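Aminotransferase AspB (Helicobacter pylori 26695, PDB 3EZS) probably transfers amino groups between amino acids and keto acids with the help of pyridoxal 5'-phosphate, as a member of the class I and II aminotransferase family. Local coordinates at residues E36-I41 and D279-F284; L238-I243 and K270-A275. One frame throughout, in Å; residues are numbered along the deposited sequence.

Interaction 1 of 2, residues E36-I41 and D279-F284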
loop_
_atom_site.group_PDB
_atom_site.type_symbol
_atom_site.label_atom_id
_atom_site.label_comp_id
_atom_site.label_asym_id
_atom_site.label_seq_id
_atom_site.Cartn_x
_atom_site.Cartn_y
_atom_site.Cartn_z
ATOM N N GLU A 36 -8.500 -20.440 12.107
ATOM C CA GLU A 36 -9.297 -19.273 12.424
ATOM C C GLU A 36 -8.435 -18.235 13.122
ATOM O O GLU A 36 -7.435 -18.555 13.773
ATOM C CB GLU A 36 -10.468 -19.653 13.322
ATOM C CG GLU A 36 -11.473 -20.600 12.710
ATOM C CD GLU A 36 -12.214 -20.034 11.495
ATOM O OE1 GLU A 36 -12.444 -18.802 11.419
ATOM O OE2 GLU A 36 -12.592 -20.845 10.621
ATOM N N THR A 37 -8.790 -16.975 12.943
ATOM C CA THR A 37 -8.088 -15.897 13.627
ATOM C C THR A 37 -8.533 -15.924 15.097
ATOM O O THR A 37 -9.726 -16.063 15.364
ATOM C CB THR A 37 -8.404 -14.542 12.977
ATOM O OG1 THR A 37 -7.842 -14.530 11.658
ATOM C CG2 THR A 37 -7.815 -13.385 13.820
ATOM N N PRO A 38 -7.586 -15.864 16.048
ATOM C CA PRO A 38 -7.979 -15.896 17.461
ATOM C C PRO A 38 -9.037 -14.863 17.828
ATOM O O PRO A 38 -8.960 -13.706 17.398
ATOM C CB PRO A 38 -6.669 -15.612 18.192
ATOM C CG PRO A 38 -5.638 -16.190 17.264
ATOM C CD PRO A 38 -6.123 -15.851 15.898
ATOM N N LYS A 39 -10.015 -15.300 18.618
ATOM C CA LYS A 39 -11.137 -14.459 19.043
ATOM C C LYS A 39 -10.733 -13.097 19.607
ATOM O O LYS A 39 -11.349 -12.079 19.243
ATOM C CB LYS A 39 -11.974 -15.168 20.111
ATOM C CG LYS A 39 -13.370 -14.593 20.247
ATOM C CD LYS A 39 -13.979 -14.783 21.617
ATOM C CE LYS A 39 -15.325 -14.069 21.707
ATOM N NZ LYS A 39 -15.697 -13.823 23.124
ATOM N N PHE A 40 -9.721 -13.064 20.484
ATOM C CA PHE A 40 -9.331 -11.792 21.117
ATOM C C PHE A 40 -8.882 -10.729 20.096
ATOM O O PHE A 40 -9.073 -9.533 20.320
ATOM C CB PHE A 40 -8.275 -11.981 22.215
ATOM C CG PHE A 40 -6.848 -12.107 21.715
ATOM C CD1 PHE A 40 -6.345 -13.333 21.298
ATOM C CD2 PHE A 40 -5.989 -11.008 21.746
ATOM C CE1 PHE A 40 -5.028 -13.457 20.864
ATOM C CE2 PHE A 40 -4.677 -11.117 21.316
ATOM C CZ PHE A 40 -4.184 -12.344 20.878
ATOM N N ILE A 41 -8.286 -11.184 18.995
ATOM C CA ILE A 41 -7.845 -10.314 17.899
ATOM C C ILE A 41 -9.082 -9.750 17.186
ATOM O O ILE A 41 -9.176 -8.548 16.952
ATOM C CB ILE A 41 -6.928 -11.101 16.938
ATOM C CG1 ILE A 41 -5.617 -11.445 17.661
ATOM C CG2 ILE A 41 -6.629 -10.329 15.679
ATOM C CD1 ILE A 41 -4.737 -12.392 16.900
ATOM N N ASP A 279 1.888 -13.709 23.202
ATOM C CA ASP A 279 2.690 -14.841 22.718
ATOM C C ASP A 279 1.967 -16.190 22.768
ATOM O O ASP A 279 2.349 -17.119 22.074
ATOM C CB ASP A 279 3.985 -14.952 23.534
ATOM C CG ASP A 279 4.952 -13.792 23.276
ATOM O OD1 ASP A 279 4.867 -13.141 22.222
ATOM O OD2 ASP A 279 5.795 -13.535 24.136
ATOM N N ARG A 280 0.912 -16.277 23.555
ATOM C CA ARG A 280 0.182 -17.514 23.753
ATOM C C ARG A 280 -0.401 -18.064 22.498
ATOM O O ARG A 280 -0.167 -19.227 22.179
ATOM C CB ARG A 280 -0.950 -17.309 24.744
ATOM C CG ARG A 280 -0.467 -17.054 26.126
ATOM C CD ARG A 280 -1.595 -16.598 27.021
ATOM N NE ARG A 280 -1.061 -16.367 28.353
ATOM C CZ ARG A 280 -1.689 -15.738 29.338
ATOM N NH1 ARG A 280 -2.912 -15.233 29.175
ATOM N NH2 ARG A 280 -1.064 -15.595 30.494
ATOM N N HIS A 281 -1.157 -17.238 21.785
ATOM C CA HIS A 281 -1.775 -17.695 20.547
ATOM C C HIS A 281 -0.717 -18.098 19.496
ATOM O O HIS A 281 -0.928 -19.044 18.759
ATOM C CB HIS A 281 -2.739 -16.642 19.985
ATOM C CG HIS A 281 -2.056 -15.528 19.260
ATOM N ND1 HIS A 281 -1.371 -14.528 19.908
ATOM C CD2 HIS A 281 -1.929 -15.275 17.938
ATOM C CE1 HIS A 281 -0.854 -13.700 19.017
ATOM N NE2 HIS A 281 -1.189 -14.122 17.813
ATOM N N ALA A 282 0.418 -17.395 19.440
ATOM C CA ALA A 282 1.480 -17.706 18.476
ATOM C C ALA A 282 2.021 -19.094 18.742
ATOM O O ALA A 282 2.222 -19.903 17.816
ATOM C CB ALA A 282 2.619 -16.678 18.556
ATOM N N GLU A 283 2.262 -19.369 20.014
ATOM C CA GLU A 283 2.750 -20.665 20.442
ATOM C C GLU A 283 1.761 -21.785 20.057
ATOM O O GLU A 283 2.171 -22.871 19.625
ATOM C CB GLU A 283 2.981 -20.617 21.964
ATOM C CG GLU A 283 3.406 -21.933 22.613
ATOM C CD GLU A 283 4.726 -22.463 22.075
ATOM O OE1 GLU A 283 5.538 -21.663 21.558
ATOM O OE2 GLU A 283 4.953 -23.682 22.195
ATOM N N PHE A 284 0.467 -21.529 20.220
ATOM C CA PHE A 284 -0.569 -22.512 19.867
ATOM C C PHE A 284 -0.429 -22.936 18.395
ATOM O O PHE A 284 -0.476 -24.129 18.074
ATOM C CB PHE A 284 -1.962 -21.946 20.134
ATOM C CG PHE A 284 -3.092 -22.829 19.657
ATOM C CD1 PHE A 284 -3.627 -23.804 20.486
ATOM C CD2 PHE A 284 -3.627 -22.671 18.384
ATOM C CE1 PHE A 284 -4.662 -24.614 20.058
ATOM C CE2 PHE A 284 -4.680 -23.478 17.939
ATOM C CZ PHE A 284 -5.196 -24.456 18.780
#
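Pro38 and His281 are the closest backbone pair, with CA atoms 7.2 Å apart, where the N-terminal ends of helix 39-46 and helix 280-299 meet. Pro38 is the N-cap residue of the first helix. His281 sits in the first turn of the second and is the sole residue of 279-284 that touches 36-41.

The His281 imidazole receives three side chains. Phe40 comes edge first and forms an edge-to-face (T-shaped) pair with it. The ring centroids are 5.3 Å apart and the planes stand at 71°. The far end of the Phe40 ring leads, with CZ 3.7 Å from ND1 of His281. Pro38 and Ile41 reach the imidazole obliquely, on its CD2-NE2 side. Pro38 CG lies 3.9 Å from His281 CD2, and Ile41 CD1 lies 4.1 Å from His281 NE2. Ile41 CG1 also lies over one face of the Phe40 ring, offset toward its rim.

The CB bond of His281 points toward 36-41. With CG between the backbone N and carbonyl carbon (chi1 79°), the ring stands across the ends of Phe40, Pro38 and Ile41. Both ring nitrogens are hydrogen-bonded: ND1 to Asp278 OD2 and NE2 to Ser233 OG. These two bonds fix the ring rotation and satisfy its polar atoms, leaving apolar contacts to join the segments.

Glu36 and Thr37 pack on Asn53 of the second subunit. The first turns of helix 39-46 and helix 280-299 thus pack through a T-shaped Phe-His pair. The setting is consistent with a fold type I PLP-dependent aminotransferase, in which a long helix like 280-299 probably leads from the large domain toward the small one.

Interaction 2 of 2, residues L238-I243 and K270-A275. With PO4 (phosphate ion), chain C.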
loop_
_atom_site.group_PDB
_atom_site.type_symbol
_atom_site.label_atom_id
_atom_site.label_comp_id
_atom_site.label_asym_id
_atom_site.label_seq_id
_atom_site.Cartn_x
_atom_site.Cartn_y
_atom_site.Cartn_z
ATOM N N LEU A 238 -4.944 -8.663 8.565
ATOM C CA LEU A 238 -4.554 -7.465 9.295
ATOM C C LEU A 238 -3.518 -6.620 8.534
ATOM O O LEU A 238 -3.464 -5.407 8.734
ATOM C CB LEU A 238 -4.040 -7.815 10.711
ATOM C CG LEU A 238 -5.091 -8.295 11.723
ATOM C CD1 LEU A 238 -4.440 -8.737 13.016
ATOM C CD2 LEU A 238 -6.157 -7.238 12.039
ATOM N N ARG A 239 -2.734 -7.258 7.655
ATOM C CA ARG A 239 -1.696 -6.599 6.866
ATOM C C ARG A 239 -0.775 -5.823 7.800
ATOM O O ARG A 239 -0.657 -4.606 7.705
ATOM C CB ARG A 239 -2.287 -5.653 5.799
ATOM C CG ARG A 239 -3.422 -6.194 4.954
ATOM C CD ARG A 239 -3.121 -7.495 4.189
ATOM N NE ARG A 239 -1.829 -7.489 3.507
ATOM C CZ ARG A 239 -0.786 -8.284 3.745
ATOM N NH1 ARG A 239 -0.800 -9.244 4.660
ATOM N NH2 ARG A 239 0.308 -8.112 3.019
ATOM N N SER A 240 -0.144 -6.539 8.721
ATOM C CA SER A 240 0.768 -5.940 9.678
ATOM C C SER A 240 2.147 -6.597 9.646
ATOM O O SER A 240 2.288 -7.814 9.732
ATOM C CB SER A 240 0.218 -6.003 11.108
ATOM O OG SER A 240 1.110 -5.329 11.986
ATOM N N GLY A 241 3.154 -5.750 9.546
ATOM C CA GLY A 241 4.541 -6.165 9.531
ATOM C C GLY A 241 5.374 -4.987 9.972
ATOM O O GLY A 241 4.834 -3.950 10.389
ATOM N N PHE A 242 6.685 -5.176 9.925
ATOM C CA PHE A 242 7.627 -4.129 10.243
ATOM C C PHE A 242 8.981 -4.397 9.603
ATOM O O PHE A 242 9.248 -5.487 9.074
ATOM C CB PHE A 242 7.747 -3.879 11.766
ATOM C CG PHE A 242 8.324 -5.030 12.580
ATOM C CD1 PHE A 242 9.703 -5.190 12.717
ATOM C CD2 PHE A 242 7.487 -5.887 13.282
ATOM C CE1 PHE A 242 10.234 -6.231 13.487
ATOM C CE2 PHE A 242 8.009 -6.918 14.055
ATOM C CZ PHE A 242 9.387 -7.084 14.159
ATOM N N ILE A 243 9.794 -3.356 9.617
ATOM C CA ILE A 243 11.174 -3.396 9.166
ATOM C C ILE A 243 11.980 -2.728 10.284
ATOM O O ILE A 243 11.622 -1.642 10.751
ATOM C CB ILE A 243 11.393 -2.726 7.801
ATOM C CG1 ILE A 243 12.864 -2.842 7.395
ATOM C CG2 ILE A 243 10.931 -1.272 7.808
ATOM C CD1 ILE A 243 13.104 -2.529 5.950
ATOM N N LYS A 270 -5.339 -1.529 16.080
ATOM C CA LYS A 270 -5.574 -1.985 17.476
ATOM C C LYS A 270 -5.553 -3.501 17.566
ATOM O O LYS A 270 -4.974 -4.056 18.509
ATOM C CB LYS A 270 -6.908 -1.484 18.086
ATOM C CG LYS A 270 -6.821 -0.200 18.874
ATOM C CD LYS A 270 -5.924 -0.308 20.131
ATOM C CE LYS A 270 -5.588 1.082 20.699
ATOM N NZ LYS A 270 -4.315 1.087 21.499
ATOM N N ALA A 271 -6.230 -4.168 16.620
ATOM C CA ALA A 271 -6.229 -5.642 16.572
ATOM C C ALA A 271 -4.802 -6.183 16.311
ATOM O O ALA A 271 -4.391 -7.211 16.885
ATOM C CB ALA A 271 -7.230 -6.167 15.523
ATOM N N SER A 272 -4.049 -5.492 15.457
ATOM C CA SER A 272 -2.644 -5.855 15.207
ATOM C C SER A 272 -1.854 -5.707 16.488
ATOM O O SER A 272 -1.043 -6.558 16.814
ATOM C CB SER A 272 -2.009 -4.942 14.174
ATOM O OG SER A 272 -2.595 -5.151 12.917
ATOM N N GLU A 273 -2.103 -4.624 17.214
ATOM C CA GLU A 273 -1.403 -4.368 18.478
ATOM C C GLU A 273 -1.689 -5.468 19.506
ATOM O O GLU A 273 -0.782 -5.923 20.194
ATOM C CB GLU A 273 -1.830 -3.019 19.038
ATOM C CG GLU A 273 -1.126 -2.625 20.323
ATOM C CD GLU A 273 -1.756 -1.416 20.980
ATOM O OE1 GLU A 273 -2.452 -0.656 20.284
ATOM O OE2 GLU A 273 -1.547 -1.225 22.197
ATOM N N ALA A 274 -2.955 -5.875 19.617
ATOM C CA ALA A 274 -3.329 -6.937 20.539
ATOM C C ALA A 274 -2.579 -8.222 20.168
ATOM O O ALA A 274 -2.079 -8.913 21.046
ATOM C CB ALA A 274 -4.855 -7.146 20.541
ATOM N N ALA A 275 -2.466 -8.511 18.868
ATOM C CA ALA A 275 -1.740 -9.694 18.374
ATOM C C ALA A 275 -0.261 -9.652 18.735
ATOM O O ALA A 275 0.279 -10.629 19.257
ATOM C CB ALA A 275 -1.916 -9.864 16.829
HETATM P P PO4 C . 2.787 -10.815 4.209
HETATM O O1 PO4 C . 3.406 -10.202 5.434
HETATM O O2 PO4 C . 2.588 -9.786 3.148
HETATM O O3 PO4 C . 1.451 -11.367 4.555
HETATM O O4 PO4 C . 3.732 -11.847 3.670
#
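A chi1 of -67° sets Ser272 OG against the CB atoms of Leu238 and Ser240, while Ser240 holds its own OG anti to the backbone N (chi1 -176°). The two hydroxyls stay 3.8 Å apart, OG to OG, and are not bonded to each other. Ser272 OG bonds back to Ile268 O of its own helix, and Ser240 OG bonds to Trp276 NE1.

The contact is van der Waals packing: the Ser272 hydroxyl oxygen rests against carbon. Ser240 CB meets Ser272 OG at 3.5 Å. Leu238 CB lies 3.7 Å from the same Ser272 OG, and Leu238 CD1 comes near both OG and CA of Ser272. The other branch, CD2, packs on Ala271 CB at 3.8 Å.

The CB bond of Arg239 points away from the helix, unlike those of its neighbours Leu238 and Ser240. Its chain bends at chi2 and chi3 and brings the guanidinium edge-on to a phosphate ion. Arg239 NH2 donates to O2 of the phosphate at 2.8 Å, nearly straight at 170°. Arg239 NH1 donates to O3 of the phosphate at 3.1 Å and also bonds to Pro236 O. Ser228 OG, Ser230 OG, Ser91 N and Arg92 N also hydrogen-bond to the ion.

The ion probably comes from the crystallisation liquor. Its setting is consistent with the site for the phosphate group of pyridoxal 5'-phosphate in this family. Leu238, Ser240, Ala271 and Ser272 pack without a hydrogen bond between the segments. The charged guanidinium, the serine hydroxyls and the backbone N-H groups of Ser91 and Arg92, at the start of helix 92-102, suit a phosphate.

How the interactions relate
The centres of interactions 1 and 2 lie about 13 Å apart. Along the chain the order is 36-41, 238-243, 270-275, 279-284, so interaction 2 is nested within interaction 1. Helix 266-277 is followed in the chain by helix 280-299. Helix 39-46 packs on helix 266-277: Ile41 CD1 lies 3.8 Å from Ala275 CB. Ile41 also touches Leu238, and Phe40 touches Ala274. The two contacts thus form one continuous packed region. From it, 238-243 runs into strand 241-245 of the seven-stranded mixed sheet. Both contacts also reach the second subunit. The region borders that subunit and includes the segment whose Arg239 binds the phosphate ion.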